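Local atomic coordinates of mitotic checkpoint control protein kinase BUB1 (Drosophila melanogaster, PDB entry 6JKK), a protein that probably phosphorylates proteins with ATP in the mitotic spindle checkpoint at the kinetochore, through the C-terminal kinase domain described here. Residues E108-H116 and N199-F208; H174-P185 and T244-V255. One frame throughout, in Å; residues are numbered along the deposited sequence.

Overall arrangement
Both interactions are buried near the middle of the kinase domain, their centres about 14 Å apart, and both rest partly on helix 156-175. Interaction 1 joins the loop after helix 92-104 to the strand that leads into the DFG motif; apolar inside, it runs out through backbone and amide bonds to partly exposed residues. Interaction 2 ties H174-P185, which runs from the end of helix 156-175 into the catalytic loop, to helix 246-261, its middle polar, a carboxylate within an apolar frame. The two meet at H180, whose NE2 probably donates to I206 O (2.8 Å) and whose ring touches that of F208, consistent with the regulatory spine of kinases, where these HRD and DFG positions stand together.

Interaction 1: residues E108-H116 and N199-F208; sequences EQMIPSYAH and NEVSLQLIDF
F208 reaches toward Y114 and A115 at the apolar centre: its CE2 lies 4.1 Å from A115 CB, while its CZ comes up to the edge of the Y114 ring, near that ring's plane. The methyl of A115 also meets I206 CG2, at 3.9 Å. Farther along, M110 slants across V201, its CE 3.9 Å from V201 CG1, the methionine chain being bent at chi2 and chi3. Y114 and L205 form a single beta bridge between these groups, L205 N giving to S113 O at 2.8 Å and A115 N to L205 O at 2.9 Å. The bridge joins the αC–β4 loop of the kinase fold to the strand before the DFG motif, D207 and F208 being its first two residues; Y114 OH hydrogen-bonds I169 O on helix 156-175. Toward the polar edge Q204 runs fully extended, CG opposite its backbone N (chi1 -177°), against the 114-115 peptide, and its NE2 binds P112 O at 2.9 Å, nearly straight (168°) and in its own amide plane but above the carbonyl plane. Water 1 also donates to P112 O and links it to L203 O. At the partly exposed margin the extended Q109 gives NE2 to N199 O, 2.7 Å away along a bent path (139°).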
loop_
_atom_site.group_PDB
_atom_site.type_symbol
_atom_site.label_atom_id
_atom_site.label_comp_id
_atom_site.label_asym_id
_atom_site.label_seq_id
_atom_site.Cartn_x
_atom_site.Cartn_y
_atom_site.Cartn_z
ATOM N N GLU A 108 -8.061 15.634 -6.853
ATOM C CA GLU A 108 -9.350 14.958 -6.716
ATOM C C GLU A 108 -9.172 13.504 -7.131
ATOM O O GLU A 108 -9.722 12.586 -6.518
ATOM C CB GLU A 108 -10.404 15.622 -7.610
ATOM C CG GLU A 108 -11.033 16.890 -7.039
ATOM C CD GLU A 108 -10.033 18.020 -6.854
ATOM O OE1 GLU A 108 -9.146 18.174 -7.720
ATOM O OE2 GLU A 108 -10.131 18.750 -5.845
ATOM N N GLN A 109 -8.374 13.306 -8.176
ATOM C CA GLN A 109 -8.102 11.976 -8.716
ATOM C C GLN A 109 -7.530 10.992 -7.690
ATOM O O GLN A 109 -7.838 9.797 -7.736
ATOM C CB GLN A 109 -7.158 12.094 -9.918
ATOM C CG GLN A 109 -6.921 10.789 -10.667
ATOM C CD GLN A 109 -5.810 10.900 -11.692
ATOM O OE1 GLN A 109 -5.006 11.833 -11.653
ATOM N NE2 GLN A 109 -5.755 9.947 -12.613
ATOM N N MET A 110 -6.714 11.498 -6.766
ATOM C CA MET A 110 -5.931 10.640 -5.872
ATOM C C MET A 110 -6.540 10.424 -4.483
ATOM O O MET A 110 -6.083 9.570 -3.731
ATOM C CB MET A 110 -4.508 11.186 -5.725
ATOM C CG MET A 110 -3.632 10.986 -6.945
ATOM S SD MET A 110 -3.475 9.250 -7.407
ATOM C CE MET A 110 -4.185 9.344 -9.038
ATOM N N ILE A 111 -7.565 11.190 -4.139
ATOM C CA ILE A 111 -8.176 11.050 -2.817
ATOM C C ILE A 111 -8.673 9.614 -2.496
ATOM O O ILE A 111 -8.377 9.090 -1.418
ATOM C CB ILE A 111 -9.240 12.137 -2.558
ATOM C CG1 ILE A 111 -8.564 13.515 -2.460
ATOM C CG2 ILE A 111 -10.024 11.841 -1.286
ATOM C CD1 ILE A 111 -9.478 14.683 -2.764
ATOM N N PRO A 112 -9.393 8.962 -3.436
ATOM C CA PRO A 112 -9.803 7.576 -3.156
ATOM C C PRO A 112 -8.648 6.569 -3.131
ATOM O O PRO A 112 -8.871 5.403 -2.772
ATOM C CB PRO A 112 -10.731 7.243 -4.333
ATOM C CG PRO A 112 -11.212 8.569 -4.835
ATOM C CD PRO A 112 -10.030 9.476 -4.665
ATOM N N SER A 113 -7.442 6.997 -3.500
ATOM C CA SER A 113 -6.313 6.075 -3.643
ATOM C C SER A 113 -5.591 5.779 -2.336
ATOM O O SER A 113 -4.687 4.943 -2.310
ATOM C CB SER A 113 -5.290 6.630 -4.642
ATOM O OG SER A 113 -5.916 7.072 -5.823
ATOM N N TYR A 114 -5.964 6.474 -1.264
ATOM C CA TYR A 114 -5.308 6.275 0.026
ATOM C C TYR A 114 -6.361 6.022 1.088
ATOM O O TYR A 114 -7.374 6.723 1.131
ATOM C CB TYR A 114 -4.465 7.509 0.397
ATOM C CG TYR A 114 -3.510 7.891 -0.709
ATOM C CD1 TYR A 114 -2.321 7.188 -0.900
ATOM C CD2 TYR A 114 -3.815 8.920 -1.582
ATOM C CE1 TYR A 114 -1.460 7.518 -1.932
ATOM C CE2 TYR A 114 -2.962 9.258 -2.618
ATOM C CZ TYR A 114 -1.790 8.555 -2.786
ATOM O OH TYR A 114 -0.940 8.897 -3.814
ATOM N N ALA A 115 -6.124 5.023 1.934
ATOM C CA ALA A 115 -7.040 4.709 3.027
ATOM C C ALA A 115 -7.318 5.959 3.846
ATOM O O ALA A 115 -6.419 6.766 4.063
ATOM C CB ALA A 115 -6.458 3.623 3.914
ATOM N N HIS A 116 -8.567 6.116 4.280
ATOM C CA HIS A 116 -8.967 7.248 5.112
ATOM C C HIS A 116 -9.496 6.686 6.424
ATOM O O HIS A 116 -10.332 5.773 6.419
ATOM C CB HIS A 116 -10.045 8.074 4.392
ATOM C CG HIS A 116 -10.595 9.210 5.204
ATOM N ND1 HIS A 116 -11.714 9.080 5.998
ATOM C CD2 HIS A 116 -10.197 10.501 5.323
ATOM C CE1 HIS A 116 -11.975 10.240 6.583
ATOM N NE2 HIS A 116 -11.068 11.117 6.191
ATOM N N ASN A 199 -6.206 5.650 -16.412
ATOM C CA ASN A 199 -6.018 6.759 -15.467
ATOM C C ASN A 199 -6.975 6.853 -14.275
ATOM O O ASN A 199 -6.607 7.418 -13.240
ATOM C CB ASN A 199 -5.979 8.105 -16.208
ATOM C CG ASN A 199 -4.824 8.201 -17.182
ATOM O OD1 ASN A 199 -3.794 7.556 -17.003
ATOM N ND2 ASN A 199 -4.987 9.015 -18.221
ATOM N N GLU A 200 -8.197 6.342 -14.407
ATOM C CA GLU A 200 -9.086 6.306 -13.247
ATOM C C GLU A 200 -8.595 5.219 -12.307
ATOM O O GLU A 200 -8.283 4.101 -12.729
ATOM C CB GLU A 200 -10.557 6.094 -13.634
ATOM C CG GLU A 200 -11.492 5.697 -12.493
ATOM C CD GLU A 200 -11.723 6.811 -11.490
ATOM O OE1 GLU A 200 -12.568 7.695 -11.757
ATOM O OE2 GLU A 200 -11.062 6.800 -10.429
ATOM N N VAL A 201 -8.498 5.560 -11.032
ATOM C CA VAL A 201 -7.938 4.642 -10.056
ATOM C C VAL A 201 -9.025 3.736 -9.478
ATOM O O VAL A 201 -10.105 4.200 -9.102
ATOM C CB VAL A 201 -7.152 5.409 -8.961
ATOM C CG1 VAL A 201 -7.248 6.910 -9.187
ATOM C CG2 VAL A 201 -7.625 5.040 -7.563
ATOM N N SER A 202 -8.742 2.438 -9.454
ATOM C CA SER A 202 -9.632 1.478 -8.820
ATOM C C SER A 202 -8.958 0.851 -7.610
ATOM O O SER A 202 -9.584 0.087 -6.869
ATOM C CB SER A 202 -10.052 0.393 -9.808
ATOM O OG SER A 202 -10.750 0.950 -10.906
ATOM N N LEU A 203 -7.683 1.189 -7.414
ATOM C CA LEU A 203 -6.899 0.688 -6.285
ATOM C C LEU A 203 -6.799 1.687 -5.133
ATOM O O LEU A 203 -6.909 2.897 -5.332
ATOM C CB LEU A 203 -5.481 0.355 -6.749
ATOM C CG LEU A 203 -5.041 -1.074 -7.056
ATOM C CD1 LEU A 203 -6.198 -2.018 -7.350
ATOM C CD2 LEU A 203 -4.039 -1.057 -8.198
ATOM N N GLN A 204 -6.561 1.172 -3.930
ATOM C CA GLN A 204 -6.335 2.023 -2.760
ATOM C C GLN A 204 -5.200 1.450 -1.922
ATOM O O GLN A 204 -5.193 0.258 -1.603
ATOM C CB GLN A 204 -7.608 2.126 -1.917
ATOM C CG GLN A 204 -7.493 3.048 -0.699
ATOM C CD GLN A 204 -8.790 3.132 0.084
ATOM O OE1 GLN A 204 -8.994 2.398 1.053
ATOM N NE2 GLN A 204 -9.675 4.028 -0.335
ATOM N N LEU A 205 -4.238 2.303 -1.579
ATOM C CA LEU A 205 -3.123 1.915 -0.716
ATOM C C LEU A 205 -3.549 2.049 0.745
ATOM O O LEU A 205 -4.109 3.077 1.139
ATOM C CB LEU A 205 -1.920 2.820 -0.990
ATOM C CG LEU A 205 -0.630 2.539 -0.218
ATOM C CD1 LEU A 205 -0.084 1.177 -0.594
ATOM C CD2 LEU A 205 0.406 3.626 -0.494
ATOM N N ILE A 206 -3.285 1.014 1.544
ATOM C CA ILE A 206 -3.722 0.978 2.942
ATOM C C ILE A 206 -2.574 0.617 3.885
ATOM O O ILE A 206 -1.489 0.221 3.440
ATOM C CB ILE A 206 -4.837 -0.071 3.137
ATOM C CG1 ILE A 206 -4.272 -1.485 2.937
ATOM C CG2 ILE A 206 -5.998 0.177 2.167
ATOM C CD1 ILE A 206 -5.228 -2.640 3.311
ATOM N N ASP A 207 -2.835 0.740 5.189
ATOM C CA ASP A 207 -1.930 0.266 6.234
ATOM C C ASP A 207 -0.641 1.078 6.328
ATOM O O ASP A 207 0.440 0.597 5.987
ATOM C CB ASP A 207 -1.633 -1.235 6.077
ATOM C CG ASP A 207 -2.692 -2.115 6.726
ATOM O OD1 ASP A 207 -2.876 -3.266 6.262
ATOM O OD2 ASP A 207 -3.333 -1.669 7.702
ATOM N N PHE A 208 -0.777 2.301 6.822
ATOM C CA PHE A 208 0.342 3.224 6.968
ATOM C C PHE A 208 0.975 3.134 8.351
ATOM O O PHE A 208 1.538 4.111 8.850
ATOM C CB PHE A 208 -0.132 4.647 6.680
ATOM C CG PHE A 208 -0.673 4.819 5.291
ATOM C CD1 PHE A 208 0.193 4.972 4.214
ATOM C CD2 PHE A 208 -2.043 4.804 5.056
ATOM C CE1 PHE A 208 -0.298 5.114 2.922
ATOM C CE2 PHE A 208 -2.546 4.951 3.770
ATOM C CZ PHE A 208 -1.673 5.104 2.702
HETATM O O HOH W 1 -9.637 3.707 -4.940
HETATM O O HOH W 2 -10.409 4.032 3.517
#

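Interaction 2: residues H174-P185 and T244-V255; sequences HAMGIIHADIKP and TYQLDLYGLVSV
H174 and D248 each turn CG opposite the carbonyl carbon (chi1 -69° and -86°), which sends imidazole and carboxylate toward each other from helix 156-175 and helix 246-261. Ring and carboxylate are nearly coplanar, 16° apart. H174 NE2 gives to the anti lone pair of D248 OD2 at 2.8 Å, and H180 N reaches the syn lone pair of the same oxygen at 2.8 Å. A181 N takes the syn side of OD1, also at 2.8 Å, and water 3 donates to OD1 while accepting from I183 N. This is the arrangement of the highly conserved aspartate of the kinase αF helix under the HRD motif, here His-Ala-Asp at 180-182. Y245 lays CD1 over one face of H174, 3.4 Å from CG, and I179 crosses the tyrosine at about a right angle, its CG1 3.5 Å from Y245 CD1. I183, crossing D248 at about a right angle, lays CD1 over a face of the carboxylate, I183 CD1 to D248 CG being 3.7 Å. G251, without a CB, lets I183 O come to 3.5 Å from its CA. V255 closes the contact with CG2 3.9 Å from P185 CD. Replacing D248 with an alanine would probably leave H174 NE2 and the amides of H180 and A181 without their acceptor, and the backbone at 180-181 less firmly held. One buried carboxylate thus gathers three N-H donors and a water; they should stabilise its negative charge and fix its plane, and through H180 and A181 it would help hold the backbone leading to D182 in shape.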
loop_
_atom_site.group_PDB
_atom_site.type_symbol
_atom_site.label_atom_id
_atom_site.label_comp_id
_atom_site.label_asym_id
_atom_site.label_seq_id
_atom_site.Cartn_x
_atom_site.Cartn_y
_atom_site.Cartn_z
ATOM N N HIS A 174 4.902 9.861 -2.818
ATOM C CA HIS A 174 6.260 10.344 -2.621
ATOM C C HIS A 174 6.333 11.865 -2.805
ATOM O O HIS A 174 7.113 12.541 -2.144
ATOM C CB HIS A 174 7.226 9.596 -3.552
ATOM C CG HIS A 174 7.411 8.154 -3.183
ATOM N ND1 HIS A 174 8.210 7.293 -3.906
ATOM C CD2 HIS A 174 6.899 7.426 -2.161
ATOM C CE1 HIS A 174 8.184 6.097 -3.342
ATOM N NE2 HIS A 174 7.395 6.150 -2.282
ATOM N N ALA A 175 5.487 12.409 -3.674
ATOM C CA ALA A 175 5.447 13.856 -3.885
ATOM C C ALA A 175 5.007 14.599 -2.626
ATOM O O ALA A 175 5.283 15.796 -2.458
ATOM C CB ALA A 175 4.526 14.192 -5.044
ATOM N N MET A 176 4.301 13.886 -1.754
ATOM C CA MET A 176 3.864 14.421 -0.471
ATOM C C MET A 176 4.896 14.157 0.630
ATOM O O MET A 176 4.682 14.521 1.788
ATOM C CB MET A 176 2.507 13.819 -0.079
ATOM C CG MET A 176 1.334 14.312 -0.934
ATOM S SD MET A 176 -0.284 13.692 -0.407
ATOM C CE MET A 176 -0.289 12.042 -1.125
ATOM N N GLY A 177 6.014 13.523 0.274
ATOM C CA GLY A 177 7.090 13.288 1.229
ATOM C C GLY A 177 6.830 12.139 2.187
ATOM O O GLY A 177 7.364 12.104 3.302
ATOM N N ILE A 178 6.014 11.184 1.751
ATOM C CA ILE A 178 5.698 10.022 2.577
ATOM C C ILE A 178 6.207 8.728 1.935
ATOM O O ILE A 178 5.993 8.496 0.741
ATOM C CB ILE A 178 4.173 9.916 2.825
ATOM C CG1 ILE A 178 3.646 11.204 3.472
ATOM C CG2 ILE A 178 3.838 8.682 3.687
ATOM C CD1 ILE A 178 3.840 11.249 4.981
ATOM N N ILE A 179 6.900 7.907 2.725
ATOM C CA ILE A 179 7.297 6.570 2.293
ATOM C C ILE A 179 6.376 5.578 2.997
ATOM O O ILE A 179 6.296 5.576 4.222
ATOM C CB ILE A 179 8.772 6.279 2.641
ATOM C CG1 ILE A 179 9.679 7.314 1.969
ATOM C CG2 ILE A 179 9.170 4.872 2.191
ATOM C CD1 ILE A 179 11.095 7.373 2.528
ATOM N N HIS A 180 5.655 4.764 2.227
ATOM C CA HIS A 180 4.719 3.814 2.824
ATOM C C HIS A 180 5.474 2.806 3.692
ATOM O O HIS A 180 5.051 2.488 4.811
ATOM C CB HIS A 180 3.903 3.095 1.744
ATOM C CG HIS A 180 2.934 2.097 2.296
ATOM N ND1 HIS A 180 3.319 0.841 2.713
ATOM C CD2 HIS A 180 1.602 2.178 2.521
ATOM C CE1 HIS A 180 2.263 0.189 3.169
ATOM N NE2 HIS A 180 1.207 0.976 3.058
ATOM N N ALA A 181 6.581 2.304 3.144
ATOM C CA ALA A 181 7.551 1.464 3.852
ATOM C C ALA A 181 7.146 -0.002 4.077
ATOM O O ALA A 181 7.927 -0.779 4.618
ATOM C CB ALA A 181 8.018 2.131 5.168
ATOM N N ASP A 182 5.946 -0.385 3.649
ATOM C CA ASP A 182 5.551 -1.797 3.710
ATOM C C ASP A 182 4.685 -2.141 2.503
ATOM O O ASP A 182 3.637 -2.778 2.637
ATOM C CB ASP A 182 4.808 -2.094 5.022
ATOM C CG ASP A 182 4.707 -3.587 5.328
ATOM O OD1 ASP A 182 5.537 -4.377 4.824
ATOM O OD2 ASP A 182 3.795 -3.965 6.089
ATOM N N ILE A 183 5.112 -1.709 1.316
ATOM C CA ILE A 183 4.339 -1.978 0.108
ATOM C C ILE A 183 4.418 -3.451 -0.277
ATOM O O ILE A 183 5.501 -3.994 -0.499
ATOM C CB ILE A 183 4.769 -1.099 -1.077
ATOM C CG1 ILE A 183 4.474 0.373 -0.758
ATOM C CG2 ILE A 183 4.033 -1.525 -2.343
ATOM C CD1 ILE A 183 4.594 1.296 -1.952
ATOM N N LYS A 184 3.255 -4.090 -0.347
ATOM C CA LYS A 184 3.170 -5.493 -0.747
ATOM C C LYS A 184 1.764 -5.731 -1.298
ATOM O O LYS A 184 0.911 -4.853 -1.162
ATOM C CB LYS A 184 3.510 -6.400 0.433
ATOM C CG LYS A 184 2.566 -6.295 1.593
ATOM C CD LYS A 184 3.232 -6.826 2.848
ATOM C CE LYS A 184 2.311 -6.698 4.040
ATOM N NZ LYS A 184 3.068 -6.857 5.311
ATOM N N PRO A 185 1.518 -6.891 -1.948
ATOM C CA PRO A 185 0.216 -7.009 -2.613
ATOM C C PRO A 185 -0.965 -6.865 -1.649
ATOM O O PRO A 185 -2.024 -6.403 -2.078
ATOM C CB PRO A 185 0.258 -8.419 -3.211
ATOM C CG PRO A 185 1.711 -8.718 -3.384
ATOM C CD PRO A 185 2.366 -8.074 -2.197
ATOM N N THR A 244 15.977 5.834 0.885
ATOM C CA THR A 244 14.754 6.501 1.309
ATOM C C THR A 244 13.613 5.901 0.501
ATOM O O THR A 244 13.114 4.825 0.824
ATOM C CB THR A 244 14.809 8.031 1.095
ATOM O OG1 THR A 244 15.188 8.319 -0.259
ATOM C CG2 THR A 244 15.804 8.677 2.052
ATOM N N TYR A 245 13.226 6.582 -0.574
ATOM C CA TYR A 245 12.081 6.155 -1.385
ATOM C C TYR A 245 12.298 4.823 -2.116
ATOM O O TYR A 245 11.329 4.178 -2.526
ATOM C CB TYR A 245 11.686 7.262 -2.375
ATOM C CG TYR A 245 11.340 8.572 -1.695
ATOM C CD1 TYR A 245 10.058 8.812 -1.211
ATOM C CD2 TYR A 245 12.297 9.567 -1.536
ATOM C CE1 TYR A 245 9.740 10.006 -0.586
ATOM C CE2 TYR A 245 11.990 10.759 -0.915
ATOM C CZ TYR A 245 10.712 10.975 -0.444
ATOM O OH TYR A 245 10.410 12.169 0.177
ATOM N N GLN A 246 13.555 4.405 -2.268
ATOM C CA GLN A 246 13.866 3.134 -2.935
ATOM C C GLN A 246 13.137 1.953 -2.296
ATOM O O GLN A 246 12.830 0.960 -2.971
ATOM C CB GLN A 246 15.375 2.854 -2.920
ATOM C CG GLN A 246 16.250 3.931 -3.569
ATOM C CD GLN A 246 16.721 4.979 -2.576
ATOM O OE1 GLN A 246 15.945 5.457 -1.751
ATOM N NE2 GLN A 246 18.001 5.335 -2.648
ATOM N N LEU A 247 12.867 2.059 -0.994
ATOM C CA LEU A 247 12.203 0.981 -0.253
ATOM C C LEU A 247 10.812 0.693 -0.815
ATOM O O LEU A 247 10.405 -0.468 -0.937
ATOM C CB LEU A 247 12.115 1.323 1.243
ATOM C CG LEU A 247 11.544 0.239 2.162
ATOM C CD1 LEU A 247 12.410 -1.016 2.099
ATOM C CD2 LEU A 247 11.412 0.719 3.596
ATOM N N ASP A 248 10.087 1.757 -1.148
ATOM C CA ASP A 248 8.762 1.626 -1.742
ATOM C C ASP A 248 8.846 1.110 -3.172
ATOM O O ASP A 248 8.020 0.304 -3.597
ATOM C CB ASP A 248 8.047 2.976 -1.730
ATOM C CG ASP A 248 7.333 3.240 -0.433
ATOM O OD1 ASP A 248 7.401 2.375 0.468
ATOM O OD2 ASP A 248 6.704 4.313 -0.319
ATOM N N LEU A 249 9.850 1.581 -3.908
ATOM C CA LEU A 249 9.998 1.218 -5.317
ATOM C C LEU A 249 10.369 -0.262 -5.422
ATOM O O LEU A 249 9.967 -0.957 -6.357
ATOM C CB LEU A 249 11.029 2.124 -6.002
ATOM C CG LEU A 249 10.708 3.621 -5.914
ATOM C CD1 LEU A 249 11.674 4.457 -6.724
ATOM C CD2 LEU A 249 9.277 3.905 -6.355
ATOM N N TYR A 250 11.106 -0.747 -4.432
ATOM C CA TYR A 250 11.380 -2.178 -4.317
ATOM C C TYR A 250 10.076 -2.927 -4.063
ATOM O O TYR A 250 9.800 -3.940 -4.712
ATOM C CB TYR A 250 12.380 -2.432 -3.185
ATOM C CG TYR A 250 12.676 -3.895 -2.920
ATOM C CD1 TYR A 250 13.660 -4.563 -3.630
ATOM C CD2 TYR A 250 11.974 -4.598 -1.950
ATOM C CE1 TYR A 250 13.936 -5.896 -3.388
ATOM C CE2 TYR A 250 12.236 -5.923 -1.698
ATOM C CZ TYR A 250 13.217 -6.569 -2.420
ATOM O OH TYR A 250 13.479 -7.892 -2.168
ATOM N N GLY A 251 9.267 -2.420 -3.133
ATOM C CA GLY A 251 7.982 -3.031 -2.821
ATOM C C GLY A 251 7.061 -3.092 -4.023
ATOM O O GLY A 251 6.363 -4.098 -4.246
ATOM N N LEU A 252 7.072 -2.010 -4.804
ATOM C CA LEU A 252 6.296 -1.915 -6.037
ATOM C C LEU A 252 6.617 -3.056 -6.997
ATOM O O LEU A 252 5.713 -3.707 -7.525
ATOM C CB LEU A 252 6.580 -0.584 -6.737
ATOM C CG LEU A 252 5.445 0.422 -6.903
ATOM C CD1 LEU A 252 5.880 1.560 -7.816
ATOM C CD2 LEU A 252 4.187 -0.245 -7.440
ATOM N N VAL A 253 7.906 -3.283 -7.238
ATOM C CA VAL A 253 8.331 -4.378 -8.109
ATOM C C VAL A 253 7.852 -5.716 -7.569
ATOM O O VAL A 253 7.372 -6.565 -8.327
ATOM C CB VAL A 253 9.862 -4.409 -8.292
ATOM C CG1 VAL A 253 10.283 -5.618 -9.109
ATOM C CG2 VAL A 253 10.326 -3.153 -8.980
ATOM N N SER A 254 7.976 -5.901 -6.256
ATOM C CA SER A 254 7.579 -7.158 -5.639
ATOM C C SER A 254 6.101 -7.432 -5.921
ATOM O O SER A 254 5.714 -8.575 -6.167
ATOM C CB SER A 254 7.859 -7.145 -4.133
ATOM O OG SER A 254 6.756 -6.618 -3.416
ATOM N N VAL A 255 5.280 -6.381 -5.914
ATOM C CA VAL A 255 3.853 -6.538 -6.204
ATOM C C VAL A 255 3.618 -6.870 -7.682
ATOM O O VAL A 255 2.818 -7.750 -8.011
ATOM C CB VAL A 255 3.042 -5.282 -5.831
ATOM C CG1 VAL A 255 1.572 -5.491 -6.166
ATOM C CG2 VAL A 255 3.188 -4.976 -4.352
HETATM O O HOH W 3 7.528 -0.395 1.007
HETATM O O HOH W 4 7.216 -6.633 -0.857
#